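PDB 7L0Y: VP2 from Primate bocaparvovirus 1, which assembles from 60 copies into the T=1 icosahedral capsid of human bocavirus 1, a parvovirus. Local coordinates for residues G131-C136 against S205-L210. Residues are numbered along the deposited sequence; the frame is centred on the assembly and turned at random.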
loop_
_atom_site.group_PDB
_atom_site.type_symbol
_atom_site.label_atom_id
_atom_site.label_comp_id
_atom_site.label_asym_id
_atom_site.label_seq_id
_atom_site.Cartn_x
_atom_site.Cartn_y
_atom_site.Cartn_z
ATOM N N GLY A 131 -11.671 0.860 97.224
ATOM C CA GLY A 131 -10.537 0.353 96.491
ATOM C C GLY A 131 -9.491 -0.291 97.385
ATOM O O GLY A 131 -9.506 -0.182 98.605
ATOM N N VAL A 132 -8.566 -0.982 96.736
ATOM C CA VAL A 132 -7.336 -1.429 97.369
ATOM C C VAL A 132 -6.181 -0.940 96.518
ATOM O O VAL A 132 -6.247 -0.981 95.287
ATOM C CB VAL A 132 -7.271 -2.959 97.559
ATOM C CG1 VAL A 132 -8.318 -3.403 98.526
ATOM C CG2 VAL A 132 -7.437 -3.683 96.245
ATOM N N HIS A 133 -5.147 -0.448 97.177
ATOM C CA HIS A 133 -3.918 -0.038 96.528
ATOM C C HIS A 133 -3.020 -1.248 96.359
ATOM O O HIS A 133 -2.837 -2.027 97.294
ATOM C CB HIS A 133 -3.232 1.030 97.369
ATOM C CG HIS A 133 -4.037 2.277 97.516
ATOM N ND1 HIS A 133 -4.011 3.292 96.589
ATOM C CD2 HIS A 133 -4.952 2.637 98.441
ATOM C CE1 HIS A 133 -4.839 4.249 96.963
ATOM N NE2 HIS A 133 -5.426 3.873 98.082
ATOM N N ILE A 134 -2.487 -1.419 95.161
ATOM C CA ILE A 134 -1.603 -2.526 94.844
ATOM C C ILE A 134 -0.480 -1.987 93.985
ATOM O O ILE A 134 -0.729 -1.289 93.000
ATOM C CB ILE A 134 -2.339 -3.660 94.106
ATOM C CG1 ILE A 134 -3.420 -4.264 94.993
ATOM C CG2 ILE A 134 -1.373 -4.741 93.700
ATOM C CD1 ILE A 134 -4.359 -5.157 94.269
ATOM N N PHE A 135 0.752 -2.295 94.356
ATOM C CA PHE A 135 1.834 -2.099 93.414
ATOM C C PHE A 135 2.930 -3.092 93.738
ATOM O O PHE A 135 3.085 -3.523 94.880
ATOM C CB PHE A 135 2.377 -0.670 93.440
ATOM C CG PHE A 135 3.186 -0.360 94.640
ATOM C CD1 PHE A 135 4.562 -0.381 94.574
ATOM C CD2 PHE A 135 2.584 -0.114 95.843
ATOM C CE1 PHE A 135 5.311 -0.115 95.671
ATOM C CE2 PHE A 135 3.331 0.149 96.939
ATOM C CZ PHE A 135 4.694 0.149 96.852
ATOM N N CYS A 136 3.674 -3.457 92.710
ATOM C CA CYS A 136 4.866 -4.269 92.841
ATOM C C CYS A 136 6.061 -3.336 92.847
ATOM O O CYS A 136 6.110 -2.384 92.066
ATOM C CB CYS A 136 4.961 -5.276 91.695
ATOM S SG CYS A 136 6.354 -6.417 91.726
ATOM N N SER A 205 5.203 6.607 95.226
ATOM C CA SER A 205 5.220 6.014 93.899
ATOM C C SER A 205 3.794 5.879 93.371
ATOM O O SER A 205 2.830 6.284 94.015
ATOM C CB SER A 205 5.952 4.670 93.926
ATOM O OG SER A 205 5.298 3.735 94.762
ATOM N N ASP A 206 3.672 5.315 92.175
ATOM C CA ASP A 206 2.379 5.084 91.548
ATOM C C ASP A 206 1.814 3.745 91.991
ATOM O O ASP A 206 2.541 2.754 92.066
ATOM C CB ASP A 206 2.491 5.103 90.027
ATOM C CG ASP A 206 2.806 6.469 89.477
ATOM O OD1 ASP A 206 2.718 7.460 90.217
ATOM O OD2 ASP A 206 3.128 6.558 88.282
ATOM N N HIS A 207 0.522 3.716 92.279
ATOM C CA HIS A 207 -0.158 2.501 92.683
ATOM C C HIS A 207 -1.329 2.265 91.752
ATOM O O HIS A 207 -1.893 3.204 91.190
ATOM C CB HIS A 207 -0.685 2.593 94.107
ATOM C CG HIS A 207 0.334 3.054 95.095
ATOM N ND1 HIS A 207 -0.010 3.575 96.320
ATOM C CD2 HIS A 207 1.682 3.098 95.029
ATOM C CE1 HIS A 207 1.086 3.919 96.967
ATOM N NE2 HIS A 207 2.126 3.636 96.207
ATOM N N GLN A 208 -1.691 1.006 91.584
ATOM C CA GLN A 208 -2.975 0.686 90.997
ATOM C C GLN A 208 -4.014 0.587 92.094
ATOM O O GLN A 208 -3.765 0.014 93.154
ATOM C CB GLN A 208 -2.904 -0.612 90.210
ATOM C CG GLN A 208 -2.092 -0.479 88.962
ATOM C CD GLN A 208 -1.970 -1.772 88.214
ATOM O OE1 GLN A 208 -2.061 -2.847 88.797
ATOM N NE2 GLN A 208 -1.771 -1.678 86.908
ATOM N N VAL A 209 -5.167 1.191 91.858
ATOM C CA VAL A 209 -6.285 1.111 92.781
ATOM C C VAL A 209 -7.343 0.242 92.133
ATOM O O VAL A 209 -7.752 0.493 90.997
ATOM C CB VAL A 209 -6.832 2.498 93.144
ATOM C CG1 VAL A 209 -8.012 2.356 94.070
ATOM C CG2 VAL A 209 -5.746 3.324 93.792
ATOM N N LEU A 210 -7.750 -0.800 92.836
ATOM C CA LEU A 210 -8.682 -1.781 92.317
ATOM C C LEU A 210 -9.958 -1.745 93.133
ATOM O O LEU A 210 -9.912 -1.812 94.362
ATOM C CB LEU A 210 -8.082 -3.186 92.358
ATOM C CG LEU A 210 -7.242 -3.694 91.192
ATOM C CD1 LEU A 210 -5.999 -2.874 91.001
ATOM C CD2 LEU A 210 -6.870 -5.125 91.472
#
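In the jelly-roll β-barrel of the parvovirus coat protein, strand 132-136 (probably E) pairs antiparallel with the short strand 208-210 (probably F), in what corresponds to the CHEF sheet, through four backbone hydrogen bonds. V132 and L210 form one hydrogen-bonded pair (V132 N to L210 O, 2.9 Å), I134 and Q208 the next (I134 N to Q208 O, 2.8 Å); the return bonds run from L210 N to V132 O and from Q208 N to I134 O. Between them H133 and V209, a non-hydrogen-bonded pair, lie side by side on one face, with V209 CG2 3.3 Å from H133 ND1, obliquely to the imidazole. On the other face, I134 CD1 meets L210 CD2 at 3.8 Å, the side chains crossing at about a right angle.

Beyond these pairs, a chi1 of 73°, which sets CG between the backbone N and carbonyl carbon, brings the F135 ring beside H207. The planes are 11° apart but the rings are slid and barely overlap; H207 CD2 approaches F135 CD2 to 3.4 Å. S205 OG lies over one face of F135, toward the rim; it and H207 NE2 bond to L202 O. W71 meets both rings edge-to-face, while W20 of a neighbouring subunit stacks on H207. Strand 424-429 pairs with the opposite edge of 132-136; I134 and L210 pack against strands 95-118 and 215-232 of the facing sheet, so their face lies inside the barrel.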